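Local atomic coordinates of V-type ATP synthase alpha chain (Nanoarchaeum equitans Kin4-M, PDB entry 5BN3), a protein that is subunit A of an archaeal V-type rotary complex, combining beta-barrel and barrel-sandwich domains with a P-loop nucleotide-binding domain and a helical C-terminal domain. Residues G123-G128 against E151-E156; D130-V135 against I144-N149; C250-N255 against T322-E327; K453-L458 against I476-G481; G481-E486 against E539-L544. All blocks are in the same frame, centred on the assembly; numbering follows the deposited sequence.

Contact 1: G123-G128 against E151-E156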
# COMPACT_ATOMS: atom_id res chain seq x y z
N GLY A 123 -12.80 69.01 3.44
CA GLY A 123 -13.19 69.36 2.09
C GLY A 123 -12.51 68.51 1.03
O GLY A 123 -12.91 68.54 -0.14
N ASP A 124 -11.48 67.77 1.42
CA ASP A 124 -10.83 66.84 0.50
C ASP A 124 -11.79 65.70 0.16
O ASP A 124 -12.59 65.28 1.00
CB ASP A 124 -9.55 66.27 1.12
CG ASP A 124 -8.39 67.24 1.07
OD1 ASP A 124 -8.61 68.43 0.73
OD2 ASP A 124 -7.25 66.82 1.38
N THR A 125 -11.71 65.21 -1.08
CA THR A 125 -12.47 64.04 -1.47
C THR A 125 -11.62 62.80 -1.22
O THR A 125 -10.41 62.80 -1.49
CB THR A 125 -12.90 64.10 -2.95
OG1 THR A 125 -13.51 65.37 -3.22
CG2 THR A 125 -13.91 63.00 -3.26
N ILE A 126 -12.23 61.75 -0.68
CA ILE A 126 -11.49 60.54 -0.33
C ILE A 126 -12.13 59.31 -0.98
O ILE A 126 -13.35 59.26 -1.15
CB ILE A 126 -11.39 60.37 1.22
CG1 ILE A 126 -10.13 59.60 1.61
CG2 ILE A 126 -12.64 59.73 1.81
CD1 ILE A 126 -9.93 59.48 3.10
N LYS A 127 -11.30 58.35 -1.38
CA LYS A 127 -11.80 57.09 -1.92
C LYS A 127 -11.25 55.90 -1.13
O LYS A 127 -10.35 56.06 -0.32
CB LYS A 127 -11.49 56.95 -3.42
CG LYS A 127 -10.03 57.17 -3.79
CD LYS A 127 -9.84 57.26 -5.31
CE LYS A 127 -9.43 55.93 -5.91
NZ LYS A 127 -9.23 56.02 -7.39
N GLY A 128 -11.82 54.72 -1.36
CA GLY A 128 -11.46 53.53 -0.61
C GLY A 128 -9.97 53.22 -0.61
O GLY A 128 -9.31 53.28 -1.65
N GLU A 151 -16.09 56.35 0.57
CA GLU A 151 -15.76 57.30 -0.48
C GLU A 151 -16.57 58.57 -0.24
O GLU A 151 -17.67 58.51 0.31
CB GLU A 151 -16.10 56.70 -1.85
CG GLU A 151 -15.72 57.56 -3.05
CD GLU A 151 -16.24 57.00 -4.36
OE1 GLU A 151 -17.13 56.13 -4.32
OE2 GLU A 151 -15.77 57.44 -5.43
N GLY A 152 -16.02 59.71 -0.64
CA GLY A 152 -16.75 60.96 -0.51
C GLY A 152 -15.90 62.09 0.02
O GLY A 152 -14.67 62.01 0.03
N LYS A 153 -16.56 63.16 0.45
CA LYS A 153 -15.86 64.35 0.92
C LYS A 153 -15.66 64.32 2.43
O LYS A 153 -16.54 63.91 3.18
CB LYS A 153 -16.62 65.61 0.50
CG LYS A 153 -15.72 66.69 -0.07
CD LYS A 153 -16.50 67.63 -0.97
CE LYS A 153 -15.56 68.42 -1.86
NZ LYS A 153 -16.29 69.32 -2.79
N ILE A 154 -14.49 64.77 2.86
CA ILE A 154 -14.18 64.88 4.27
C ILE A 154 -14.90 66.09 4.86
O ILE A 154 -14.50 67.23 4.63
CB ILE A 154 -12.67 64.99 4.50
CG1 ILE A 154 -11.99 63.72 3.98
CG2 ILE A 154 -12.37 65.17 5.98
CD1 ILE A 154 -10.50 63.78 4.00
N GLU A 155 -15.96 65.83 5.61
CA GLU A 155 -16.77 66.88 6.20
C GLU A 155 -16.16 67.34 7.51
O GLU A 155 -16.40 68.46 7.98
CB GLU A 155 -18.20 66.39 6.42
CG GLU A 155 -18.85 65.80 5.16
CD GLU A 155 -20.23 65.22 5.43
OE1 GLU A 155 -20.44 64.66 6.52
OE2 GLU A 155 -21.09 65.32 4.53
N GLU A 156 -15.35 66.46 8.10
CA GLU A 156 -14.70 66.73 9.38
C GLU A 156 -13.52 65.78 9.54
O GLU A 156 -13.63 64.60 9.24
CB GLU A 156 -15.69 66.51 10.52
CG GLU A 156 -15.60 67.53 11.63
CD GLU A 156 -16.28 68.84 11.28
OE1 GLU A 156 -17.34 68.80 10.61
OE2 GLU A 156 -15.75 69.90 11.66
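Thr-125 and Ile-126 run antiparallel to Gly-152 and Lys-153, with Ile-126 and Gly-152 as a hydrogen-bonded pair and Thr-125 facing Lys-153 as a non-hydrogen-bonded one. Ile-126 N gives its hydrogen to Gly-152 O at 2.6 Å, and Gly-152 N returns the bond to Ile-126 O at 2.8 Å. Further along, Ile-154 N meets Asp-124 O at 2.7 Å in a nearly straight bond, and Gly-123 N then reaches Ile-154 O. Gly-152 sits at backbone angles (phi 136°, psi -165°) of a kind open to glycine. This is the edge of a small antiparallel sheet in the barrel-sandwich domain: strand 125-126 is outermost within the chain, strand 152-157 lies inside it, and strand 169-171 follows. The two faces differ sharply. On one, Thr-125 and Lys-153 stand exposed; the lysine chain is extended beyond CG and lies alongside the neighbouring backbone, so that its CE is 3.2 Å from Gly-123 O, while Thr-125 OG1 passes that same CE at 3.9 Å. The other carries the buried Ile-126, whose CG1 is turned anti to the backbone N (chi1 -152°) and whose CG2 rests 3.5 Å from Gly-152 O. Val-146 and Val-171 pack on this isoleucine. Ile-154 brings CD1 within 3.9 Å of Asp-124 CB, touching the stem of the aspartate; the Asp-124 carboxylate leads away and accepts a hydrogen bond from Lys-121 N. At the far end, Glu-151 CG lies 3.5 Å from Ile-126 O and close to Lys-127 CA.

Contact 2: D130-V135 against I144-N149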
# COMPACT_ATOMS: atom_id res chain seq x y z
N ASP A 130 -7.60 54.93 0.79
CA ASP A 130 -6.76 56.12 0.94
C ASP A 130 -6.19 56.26 2.35
O ASP A 130 -6.84 55.89 3.33
CB ASP A 130 -7.55 57.39 0.58
CG ASP A 130 -7.72 57.58 -0.91
OD1 ASP A 130 -6.96 56.97 -1.69
OD2 ASP A 130 -8.61 58.36 -1.31
N ILE A 131 -4.97 56.78 2.44
CA ILE A 131 -4.36 57.07 3.73
C ILE A 131 -4.90 58.40 4.27
O ILE A 131 -4.61 59.46 3.72
CB ILE A 131 -2.82 57.14 3.62
CG1 ILE A 131 -2.26 55.81 3.11
CG2 ILE A 131 -2.20 57.50 4.95
CD1 ILE A 131 -0.77 55.84 2.84
N ILE A 132 -5.69 58.33 5.34
CA ILE A 132 -6.31 59.52 5.91
C ILE A 132 -5.39 60.17 6.96
O ILE A 132 -5.56 61.34 7.30
CB ILE A 132 -7.70 59.20 6.51
CG1 ILE A 132 -8.52 60.47 6.72
CG2 ILE A 132 -7.57 58.40 7.81
CD1 ILE A 132 -9.95 60.21 7.11
N GLY A 133 -4.43 59.40 7.45
CA GLY A 133 -3.47 59.90 8.42
C GLY A 133 -2.54 58.81 8.93
O GLY A 133 -2.60 57.67 8.47
N THR A 134 -1.67 59.15 9.88
CA THR A 134 -0.73 58.19 10.44
C THR A 134 -0.76 58.14 11.96
O THR A 134 -1.11 59.12 12.62
CB THR A 134 0.72 58.46 9.98
OG1 THR A 134 1.12 59.78 10.37
CG2 THR A 134 0.85 58.32 8.47
N VAL A 135 -0.39 56.98 12.51
CA VAL A 135 -0.26 56.80 13.95
C VAL A 135 1.09 56.17 14.25
O VAL A 135 1.44 55.14 13.68
CB VAL A 135 -1.38 55.89 14.50
CG1 VAL A 135 -1.09 55.51 15.94
CG2 VAL A 135 -2.72 56.57 14.40
N ILE A 144 -3.28 54.89 8.57
CA ILE A 144 -4.71 54.69 8.72
C ILE A 144 -5.37 54.76 7.35
O ILE A 144 -5.57 55.84 6.79
CB ILE A 144 -5.34 55.72 9.67
CG1 ILE A 144 -4.53 55.80 10.97
CG2 ILE A 144 -6.80 55.38 9.95
CD1 ILE A 144 -4.41 54.47 11.70
N ILE A 145 -5.68 53.60 6.79
CA ILE A 145 -6.33 53.53 5.49
C ILE A 145 -7.83 53.32 5.67
O ILE A 145 -8.26 52.43 6.42
CB ILE A 145 -5.73 52.41 4.60
CG1 ILE A 145 -5.66 51.09 5.36
CG2 ILE A 145 -4.34 52.81 4.12
CD1 ILE A 145 -5.21 49.92 4.51
N VAL A 146 -8.62 54.15 5.01
CA VAL A 146 -10.07 54.05 5.09
C VAL A 146 -10.52 52.76 4.41
O VAL A 146 -9.85 52.28 3.49
CB VAL A 146 -10.76 55.27 4.44
CG1 VAL A 146 -10.34 56.54 5.15
CG2 VAL A 146 -10.42 55.36 2.97
N PRO A 147 -11.63 52.17 4.88
CA PRO A 147 -12.12 50.91 4.29
C PRO A 147 -12.33 51.03 2.79
O PRO A 147 -12.64 52.13 2.31
CB PRO A 147 -13.47 50.71 4.99
CG PRO A 147 -13.33 51.43 6.29
CD PRO A 147 -12.47 52.62 6.01
N PRO A 148 -12.16 49.93 2.05
CA PRO A 148 -12.31 49.93 0.59
C PRO A 148 -13.67 50.46 0.12
O PRO A 148 -13.76 50.96 -1.01
CB PRO A 148 -12.17 48.45 0.22
CG PRO A 148 -11.28 47.89 1.28
CD PRO A 148 -11.64 48.64 2.54
N ASN A 149 -14.70 50.36 0.96
CA ASN A 149 -16.04 50.78 0.56
C ASN A 149 -16.43 52.22 0.89
O ASN A 149 -17.50 52.68 0.49
CB ASN A 149 -17.11 49.80 1.08
CG ASN A 149 -17.26 49.82 2.59
OD1 ASN A 149 -16.65 50.64 3.29
ND2 ASN A 149 -18.09 48.93 3.11
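Ile-144 packs against Ile-132 and Val-135 while its backbone pairs with their strand. Ile-144 CB lies 3.6 Å from Gly-133 O and also faces the CG2 of Ile-132. From there the two branches part. Ile-144 CG2 touches Ile-132 CG2 methyl to methyl at 3.8 Å. Ile-144 CG1, anti to the carbonyl carbon (chi1 -49°), turns toward Val-135, skirting Gly-133 O and coming 4.0 Å from Val-135 CG2. A second bend (chi2 -57°) sets the tip, Ile-144 CD1, against Val-135 CG2 at 3.8 Å. The backbone keeps this register: Ile-132 N donates to Ile-144 O at 2.9 Å, almost in line with the carbonyl, and Val-146 N donates to Asp-130 O at 3.0 Å. Val-146 CG1 then closes on Ile-132 CB, the two side chains crossing at about a right angle. Ile-131 and Ile-145 form a non-hydrogen-bonded pair on the other face, with Ile-131 CG1 and Ile-145 CG2 in contact at 3.8 Å. That face looks toward Asn-367 and Asp-310, whereas Ile-132 and Ile-144 pack on Phe-116 of strand 114-118. The carboxylate of Asp-130 turns away and accepts a hydrogen bond from Lys-127 N. Such pairing is that of a beta hairpin, strands 131-137 and 140-145, with one hydrophobic face turned into the core of the barrel-sandwich domain.

Contact 3: C250-N255 against T322-E327; sequences CGERGN and TSRWAE
Glu-252 OE2 sits at the edge of the Arg-324 guanidinium, close to its plane, while Gly-251 O approaches the group obliquely. The edge contact is a salt bridge and hydrogen bond: Arg-324 NE donates to Glu-252 OE2 at 3.0 Å with an N-H...O angle of 160°. The oxygen is met on its syn side, somewhat out of the carboxylate plane, and the two flat groups are turned 31° from each other. A single N-H thus makes the link across the contact, through NE and not through the end nitrogens. Both chains bend to achieve it. A chi1 of -51° puts Arg-324 CG 3.2 Å from Cys-250 O, and the bend at chi2 then turns the chain toward Glu-252, which folds at its own chi2 so that the carboxylate comes back toward the arginine. Gly-251 sits where the helix presses closest, its CA 3.9 Å from Arg-324 CB. The setting is the P-loop nucleotide-binding domain: strand 244-250 runs parallel to strand 314-320, and the loop leaving the first meets the start of helix 322-335, which follows the second. The side chain of Glu-252 comes to about 4 Å from a bound magnesium ion and about 6 Å from ADP, counting nearest atoms. The neighbouring NEQ263 chain borders the same place, with its Tyr-256 hydroxyl hydrogen-bonded to Gly-251 O; that Tyr-256 also packs on Glu-252. Next to this, Cys-250 points SG at the helix, anti to its own backbone nitrogen, and touches Trp-325 CB at 3.9 Å. Ile-298 of helix 293-309 lines both of these residues.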
# COMPACT_ATOMS: atom_id res chain seq x y z
N CYS A 250 0.30 27.65 13.84
CA CYS A 250 -0.90 26.89 13.52
C CYS A 250 -0.77 25.44 14.00
O CYS A 250 -0.14 24.62 13.33
CB CYS A 250 -1.16 26.93 12.02
SG CYS A 250 -2.65 26.06 11.47
N GLY A 251 -1.34 25.15 15.16
CA GLY A 251 -1.38 23.79 15.69
C GLY A 251 -0.05 23.23 16.15
O GLY A 251 0.15 22.02 16.12
N GLU A 252 0.86 24.10 16.58
CA GLU A 252 2.17 23.66 17.07
C GLU A 252 2.34 23.87 18.58
O GLU A 252 1.36 24.04 19.30
CB GLU A 252 3.30 24.34 16.30
CG GLU A 252 3.38 23.94 14.84
CD GLU A 252 3.70 22.46 14.65
OE1 GLU A 252 4.57 21.94 15.39
OE2 GLU A 252 3.09 21.82 13.77
N ARG A 253 3.59 23.85 19.05
CA ARG A 253 3.88 23.88 20.49
C ARG A 253 3.68 25.25 21.13
O ARG A 253 4.06 26.28 20.56
CB ARG A 253 5.30 23.38 20.76
CG ARG A 253 5.56 21.95 20.30
CD ARG A 253 6.99 21.50 20.58
NE ARG A 253 7.26 20.19 19.99
CZ ARG A 253 7.73 20.00 18.76
NH1 ARG A 253 8.00 21.04 17.99
NH2 ARG A 253 7.94 18.78 18.30
N GLY A 254 3.11 25.25 22.33
CA GLY A 254 2.92 26.48 23.08
C GLY A 254 4.23 27.14 23.43
O GLY A 254 4.36 28.37 23.38
N ASN A 255 5.22 26.32 23.79
CA ASN A 255 6.55 26.83 24.15
C ASN A 255 7.24 27.60 23.03
O ASN A 255 8.08 28.46 23.30
CB ASN A 255 7.44 25.68 24.63
CG ASN A 255 7.26 25.36 26.10
OD1 ASN A 255 6.90 26.23 26.90
ND2 ASN A 255 7.51 24.11 26.46
N THR A 322 1.16 24.32 8.11
CA THR A 322 -0.05 24.21 7.29
C THR A 322 -0.69 22.83 7.31
O THR A 322 -1.88 22.68 7.02
CB THR A 322 0.22 24.62 5.82
OG1 THR A 322 1.20 23.75 5.25
CG2 THR A 322 0.71 26.06 5.76
N SER A 323 0.09 21.81 7.66
CA SER A 323 -0.44 20.46 7.80
C SER A 323 -1.49 20.35 8.90
O SER A 323 -2.40 19.52 8.82
CB SER A 323 0.70 19.47 8.06
OG SER A 323 1.64 19.50 7.01
N ARG A 324 -1.38 21.19 9.93
CA ARG A 324 -2.32 21.16 11.05
C ARG A 324 -3.66 21.73 10.62
O ARG A 324 -4.71 21.30 11.10
CB ARG A 324 -1.76 21.94 12.24
CG ARG A 324 -0.34 21.54 12.64
CD ARG A 324 -0.21 20.05 12.83
NE ARG A 324 1.18 19.65 13.05
CZ ARG A 324 1.69 18.49 12.66
NH1 ARG A 324 0.93 17.60 12.04
NH2 ARG A 324 2.97 18.22 12.90
N TRP A 325 -3.62 22.71 9.73
CA TRP A 325 -4.82 23.29 9.12
C TRP A 325 -5.48 22.23 8.25
O TRP A 325 -6.70 22.08 8.26
CB TRP A 325 -4.44 24.53 8.30
CG TRP A 325 -5.52 25.07 7.39
CD1 TRP A 325 -6.87 24.99 7.58
CD2 TRP A 325 -5.33 25.76 6.15
NE1 TRP A 325 -7.53 25.60 6.53
CE2 TRP A 325 -6.60 26.08 5.64
CE3 TRP A 325 -4.20 26.15 5.42
CZ2 TRP A 325 -6.78 26.76 4.44
CZ3 TRP A 325 -4.38 26.83 4.23
CH2 TRP A 325 -5.66 27.13 3.75
N ALA A 326 -4.67 21.48 7.52
CA ALA A 326 -5.18 20.38 6.70
C ALA A 326 -5.87 19.32 7.56
O ALA A 326 -6.89 18.76 7.16
CB ALA A 326 -4.07 19.77 5.88
N GLU A 327 -5.30 19.04 8.73
CA GLU A 327 -5.91 18.09 9.66
C GLU A 327 -7.28 18.58 10.13
O GLU A 327 -8.21 17.79 10.29
CB GLU A 327 -5.02 17.85 10.88
CG GLU A 327 -5.64 16.91 11.91
CD GLU A 327 -4.93 16.94 13.25
OE1 GLU A 327 -3.89 17.63 13.37
OE2 GLU A 327 -5.40 16.27 14.20

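Contact 4: K453-L458 against I476-G481; sequences KRESEL and IYLHMG
Helix-against-helix packing in the C-terminal domain joins the end of helix 441-458 to the middle of helix 472-489, through Arg-454, Glu-455 and Leu-458 on one side and Tyr-477, Leu-478 and Gly-481 on the other. The axes of segments 453-458 and 476-481 approach to 8.7 Å, with a signed crossing angle of -124°, so this is a steep crossing within a helical bundle and not a coiled coil. At one side of the crossing, the Arg-454 chain lies over the Tyr-477 ring. Arg-454 CG stands 3.6 Å from the centroid of the Tyr-477 ring and only 11° off the ring normal, a CH-pi contact made by the aliphatic stem. CG is held anti to the backbone N, and the bend at chi2 (77°) then takes the guanidinium off, tilted well away from the ring plane, so no flat stack forms. Leu-458 fills the next position: its CD1 touches Tyr-477 CB at 4.0 Å, and its CB meets Leu-478 CD2 at a similar distance. That same leucine methyl, CD2, also receives Glu-455 CG. Beyond the crossing, Tyr-477 leans on Tyr-517 of helix 503-523, and from the first helix Lys-453 reaches Asp-308 of the neighbouring NEQ263 chain in a salt bridge. Glu-455 extends its chain onto the second helix, where its carboxylate is held by Arg-485, one turn beyond Gly-481. The acid rests against that glycine, with Glu-455 OE1 3.7 Å from Gly-481 CA.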
# COMPACT_ATOMS: atom_id res chain seq x y z
N LYS A 453 26.81 19.02 -6.69
CA LYS A 453 26.27 17.96 -7.53
C LYS A 453 27.34 16.91 -7.82
O LYS A 453 27.08 15.71 -7.73
CB LYS A 453 25.72 18.53 -8.83
CG LYS A 453 25.27 17.48 -9.86
CD LYS A 453 24.13 16.61 -9.33
CE LYS A 453 23.62 15.66 -10.41
NZ LYS A 453 22.47 14.85 -9.94
N ARG A 454 28.54 17.36 -8.16
CA ARG A 454 29.65 16.46 -8.48
C ARG A 454 30.05 15.65 -7.25
O ARG A 454 30.31 14.45 -7.36
CB ARG A 454 30.85 17.25 -9.01
CG ARG A 454 31.97 16.38 -9.57
CD ARG A 454 31.62 15.85 -10.96
NE ARG A 454 32.53 14.79 -11.40
CZ ARG A 454 32.22 13.50 -11.40
NH1 ARG A 454 31.02 13.10 -10.98
NH2 ARG A 454 33.09 12.60 -11.83
N GLU A 455 30.09 16.30 -6.10
CA GLU A 455 30.36 15.60 -4.84
C GLU A 455 29.32 14.52 -4.60
O GLU A 455 29.64 13.42 -4.16
CB GLU A 455 30.38 16.59 -3.67
CG GLU A 455 30.55 15.93 -2.30
CD GLU A 455 30.49 16.92 -1.15
OE1 GLU A 455 29.55 17.73 -1.10
OE2 GLU A 455 31.39 16.87 -0.28
N SER A 456 28.06 14.84 -4.89
CA SER A 456 26.97 13.89 -4.74
C SER A 456 27.16 12.67 -5.64
O SER A 456 26.95 11.53 -5.21
CB SER A 456 25.64 14.57 -5.04
OG SER A 456 24.57 13.65 -4.94
N GLU A 457 27.55 12.91 -6.88
CA GLU A 457 27.82 11.84 -7.84
C GLU A 457 28.94 10.92 -7.35
O GLU A 457 28.94 9.73 -7.64
CB GLU A 457 28.20 12.42 -9.20
CG GLU A 457 27.11 13.22 -9.90
CD GLU A 457 27.62 13.93 -11.14
OE1 GLU A 457 28.83 13.82 -11.44
OE2 GLU A 457 26.81 14.62 -11.80
N LEU A 458 29.88 11.49 -6.61
CA LEU A 458 31.09 10.78 -6.19
C LEU A 458 30.91 9.92 -4.93
O LEU A 458 31.64 8.95 -4.73
CB LEU A 458 32.25 11.76 -5.99
CG LEU A 458 32.83 12.41 -7.25
CD1 LEU A 458 33.85 13.48 -6.90
CD2 LEU A 458 33.48 11.35 -8.12
N ILE A 476 39.17 16.77 -5.09
CA ILE A 476 39.02 18.22 -4.93
C ILE A 476 37.56 18.63 -4.79
O ILE A 476 37.25 19.65 -4.18
CB ILE A 476 39.70 19.00 -6.10
CG1 ILE A 476 39.79 20.49 -5.78
CG2 ILE A 476 38.96 18.76 -7.42
CD1 ILE A 476 40.06 21.38 -6.98
N TYR A 477 36.65 17.82 -5.34
CA TYR A 477 35.22 18.11 -5.23
C TYR A 477 34.69 17.78 -3.83
O TYR A 477 33.80 18.45 -3.32
CB TYR A 477 34.44 17.36 -6.31
CG TYR A 477 34.65 17.94 -7.70
CD1 TYR A 477 34.09 19.16 -8.05
CD2 TYR A 477 35.41 17.26 -8.64
CE1 TYR A 477 34.28 19.69 -9.31
CE2 TYR A 477 35.61 17.79 -9.91
CZ TYR A 477 35.04 19.01 -10.23
OH TYR A 477 35.23 19.55 -11.48
N LEU A 478 35.26 16.74 -3.22
CA LEU A 478 34.93 16.39 -1.85
C LEU A 478 35.50 17.45 -0.90
O LEU A 478 34.92 17.75 0.14
CB LEU A 478 35.50 15.02 -1.50
CG LEU A 478 35.21 13.90 -2.50
CD1 LEU A 478 35.79 12.57 -2.04
CD2 LEU A 478 33.72 13.77 -2.75
N HIS A 479 36.64 18.01 -1.29
CA HIS A 479 37.31 19.05 -0.51
C HIS A 479 36.51 20.34 -0.53
O HIS A 479 36.17 20.89 0.52
CB HIS A 479 38.71 19.29 -1.06
CG HIS A 479 39.54 20.21 -0.23
ND1 HIS A 479 39.87 19.94 1.09
CD2 HIS A 479 40.13 21.40 -0.51
CE1 HIS A 479 40.61 20.91 1.57
NE2 HIS A 479 40.79 21.81 0.62
N MET A 480 36.20 20.83 -1.73
CA MET A 480 35.44 22.06 -1.90
C MET A 480 34.00 21.92 -1.43
O MET A 480 33.41 22.86 -0.90
CB MET A 480 35.46 22.51 -3.36
CG MET A 480 36.84 22.84 -3.90
SD MET A 480 37.69 24.08 -2.92
CE MET A 480 36.51 25.43 -2.98
N GLY A 481 33.43 20.73 -1.64
CA GLY A 481 32.07 20.45 -1.20
C GLY A 481 31.94 20.56 0.30
O GLY A 481 30.96 21.12 0.80

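Contact 5: G481-E486 against E539-L544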
# COMPACT_ATOMS: atom_id res chain seq x y z
N GLY A 481 33.43 20.73 -1.64
CA GLY A 481 32.07 20.45 -1.20
C GLY A 481 31.94 20.56 0.30
O GLY A 481 30.96 21.12 0.80
N ARG A 482 32.94 20.05 1.02
CA ARG A 482 32.97 20.14 2.47
C ARG A 482 33.05 21.60 2.94
O ARG A 482 32.40 21.98 3.91
CB ARG A 482 34.15 19.34 3.04
CG ARG A 482 34.34 19.49 4.55
CD ARG A 482 35.51 18.68 5.08
NE ARG A 482 35.70 18.86 6.51
CZ ARG A 482 36.61 19.68 7.05
NH1 ARG A 482 37.42 20.38 6.27
NH2 ARG A 482 36.70 19.78 8.37
N ILE A 483 33.84 22.40 2.22
CA ILE A 483 34.00 23.81 2.54
C ILE A 483 32.69 24.58 2.35
O ILE A 483 32.31 25.41 3.18
CB ILE A 483 35.11 24.46 1.68
CG1 ILE A 483 36.46 23.80 1.97
CG2 ILE A 483 35.20 25.95 1.95
CD1 ILE A 483 37.59 24.36 1.14
N ILE A 484 32.01 24.31 1.24
CA ILE A 484 30.74 24.95 0.94
C ILE A 484 29.67 24.54 1.96
O ILE A 484 28.91 25.39 2.44
CB ILE A 484 30.27 24.62 -0.50
CG1 ILE A 484 31.23 25.24 -1.52
CG2 ILE A 484 28.85 25.11 -0.73
CD1 ILE A 484 31.12 24.66 -2.91
N ARG A 485 29.62 23.26 2.29
CA ARG A 485 28.65 22.75 3.25
C ARG A 485 28.90 23.27 4.67
O ARG A 485 27.99 23.79 5.31
CB ARG A 485 28.62 21.22 3.24
CG ARG A 485 27.91 20.62 2.03
CD ARG A 485 27.83 19.09 2.10
NE ARG A 485 29.12 18.45 1.85
CZ ARG A 485 29.92 17.98 2.80
NH1 ARG A 485 29.57 18.08 4.07
NH2 ARG A 485 31.07 17.41 2.47
N GLU A 486 30.13 23.14 5.15
CA GLU A 486 30.46 23.50 6.53
C GLU A 486 30.73 24.99 6.74
O GLU A 486 30.62 25.49 7.86
CB GLU A 486 31.64 22.67 7.04
CG GLU A 486 31.36 21.18 7.19
CD GLU A 486 32.55 20.41 7.75
OE1 GLU A 486 33.60 21.03 8.02
OE2 GLU A 486 32.43 19.18 7.92
N GLU A 539 40.34 25.00 6.71
CA GLU A 539 39.80 25.02 8.06
C GLU A 539 39.59 26.44 8.60
O GLU A 539 38.73 26.67 9.44
CB GLU A 539 40.69 24.21 9.02
CG GLU A 539 40.79 22.72 8.70
CD GLU A 539 39.50 21.95 8.94
OE1 GLU A 539 38.50 22.56 9.37
OE2 GLU A 539 39.49 20.73 8.71
N LYS A 540 40.38 27.39 8.09
CA LYS A 540 40.23 28.79 8.48
C LYS A 540 38.99 29.40 7.84
O LYS A 540 38.27 30.18 8.47
CB LYS A 540 41.47 29.60 8.10
CG LYS A 540 42.73 29.17 8.84
CD LYS A 540 42.47 29.02 10.33
CE LYS A 540 42.92 27.66 10.83
NZ LYS A 540 42.27 27.31 12.13
N ILE A 541 38.75 29.05 6.58
CA ILE A 541 37.57 29.51 5.85
C ILE A 541 36.28 28.99 6.49
O ILE A 541 35.31 29.73 6.63
CB ILE A 541 37.63 29.07 4.36
CG1 ILE A 541 38.83 29.72 3.66
CG2 ILE A 541 36.35 29.43 3.63
CD1 ILE A 541 38.96 29.36 2.20
N ILE A 542 36.30 27.73 6.89
CA ILE A 542 35.15 27.08 7.51
C ILE A 542 34.74 27.76 8.83
O ILE A 542 33.55 27.82 9.17
CB ILE A 542 35.41 25.56 7.71
CG1 ILE A 542 35.38 24.85 6.35
CG2 ILE A 542 34.39 24.93 8.64
CD1 ILE A 542 35.73 23.37 6.41
N LYS A 543 35.72 28.30 9.55
CA LYS A 543 35.47 28.95 10.84
C LYS A 543 35.04 30.41 10.72
O LYS A 543 34.66 31.03 11.71
CB LYS A 543 36.71 28.84 11.73
CG LYS A 543 37.09 27.42 12.12
CD LYS A 543 38.51 27.36 12.67
CE LYS A 543 38.69 28.30 13.85
NZ LYS A 543 40.09 28.28 14.37
N LEU A 544 35.12 30.96 9.51
CA LEU A 544 34.83 32.37 9.26
C LEU A 544 33.47 32.84 9.76
O LEU A 544 33.36 33.88 10.41
CB LEU A 544 34.95 32.68 7.76
CG LEU A 544 36.33 32.96 7.18
CD1 LEU A 544 36.27 33.06 5.67
CD2 LEU A 544 36.87 34.25 7.76
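A salt-bridge network of Arg-482, Glu-486 and Glu-539 straddles the junction between helix 472-489 and the short helix 537-542. Arg-482 runs out fully extended from CG to NE, and Glu-539 bends at chi2 (-69°) to meet it, the two side chains crossing at about a right angle. The main grip is Arg-482 NH2 to Glu-539 OE2 at 3.0 Å, on the syn side of the oxygen. Two weak bonds add to it, Arg-482 NH1 to Glu-539 OE2 at 3.2 Å and Arg-482 NH2 to Glu-539 OE1 at 3.5 Å. The carboxylate comes to the edge of the guanidinium but is turned 70° against it, so the pair is not a flat, two-pronged bridge. Glu-486 takes a different place: its OE1 lies 3.4 Å from Arg-482 NH2 but above the guanidinium plane, with no N-H aimed at it, and contributes by charge alone. The methyl CD1 of Ile-542 lies over the same face, 3.4 Å from Arg-482 NH1, and also touches Glu-486 OE1 at 3.6 Å. With the arginine between them, the two acids probably tolerate each other's nearness. Below the polar rim the contact turns apolar. Ile-542 directs CG1 at Ile-483 CA, and Ile-483 CG2 meets Ile-541 CG2 at 4.0 Å, where Tyr-516 of helix 503-523 also packs on Ile-483 and Ile-541. Glu-486 O is held by Arg-545 NE just past the second segment. The whole makes an apolar helix-helix seam edged by a salt-bridge network, within the helical C-terminal part of the chain.

Starting at the N terminus, the chain first makes contacts 1 and 2 in the barrel-sandwich domain. Contact 1 closes the loop from 123 to 156, and contact 2, the hairpin, lies wholly within it; they meet where Ile-126 packs on Val-146 and Ile-132. Contact 3 closes a longer loop in the nucleotide-binding domain, its centre 34 Å from that of contact 2. Then come contacts 4 and 5 in the C-terminal bundle, across the chain's centre from the first two. They follow in series, share Gly-481 and helix 472-489, and are tied by the Glu-455 to Arg-485 salt bridge, so this helix joins 441-458 to 537-542. No contacts cross along the chain.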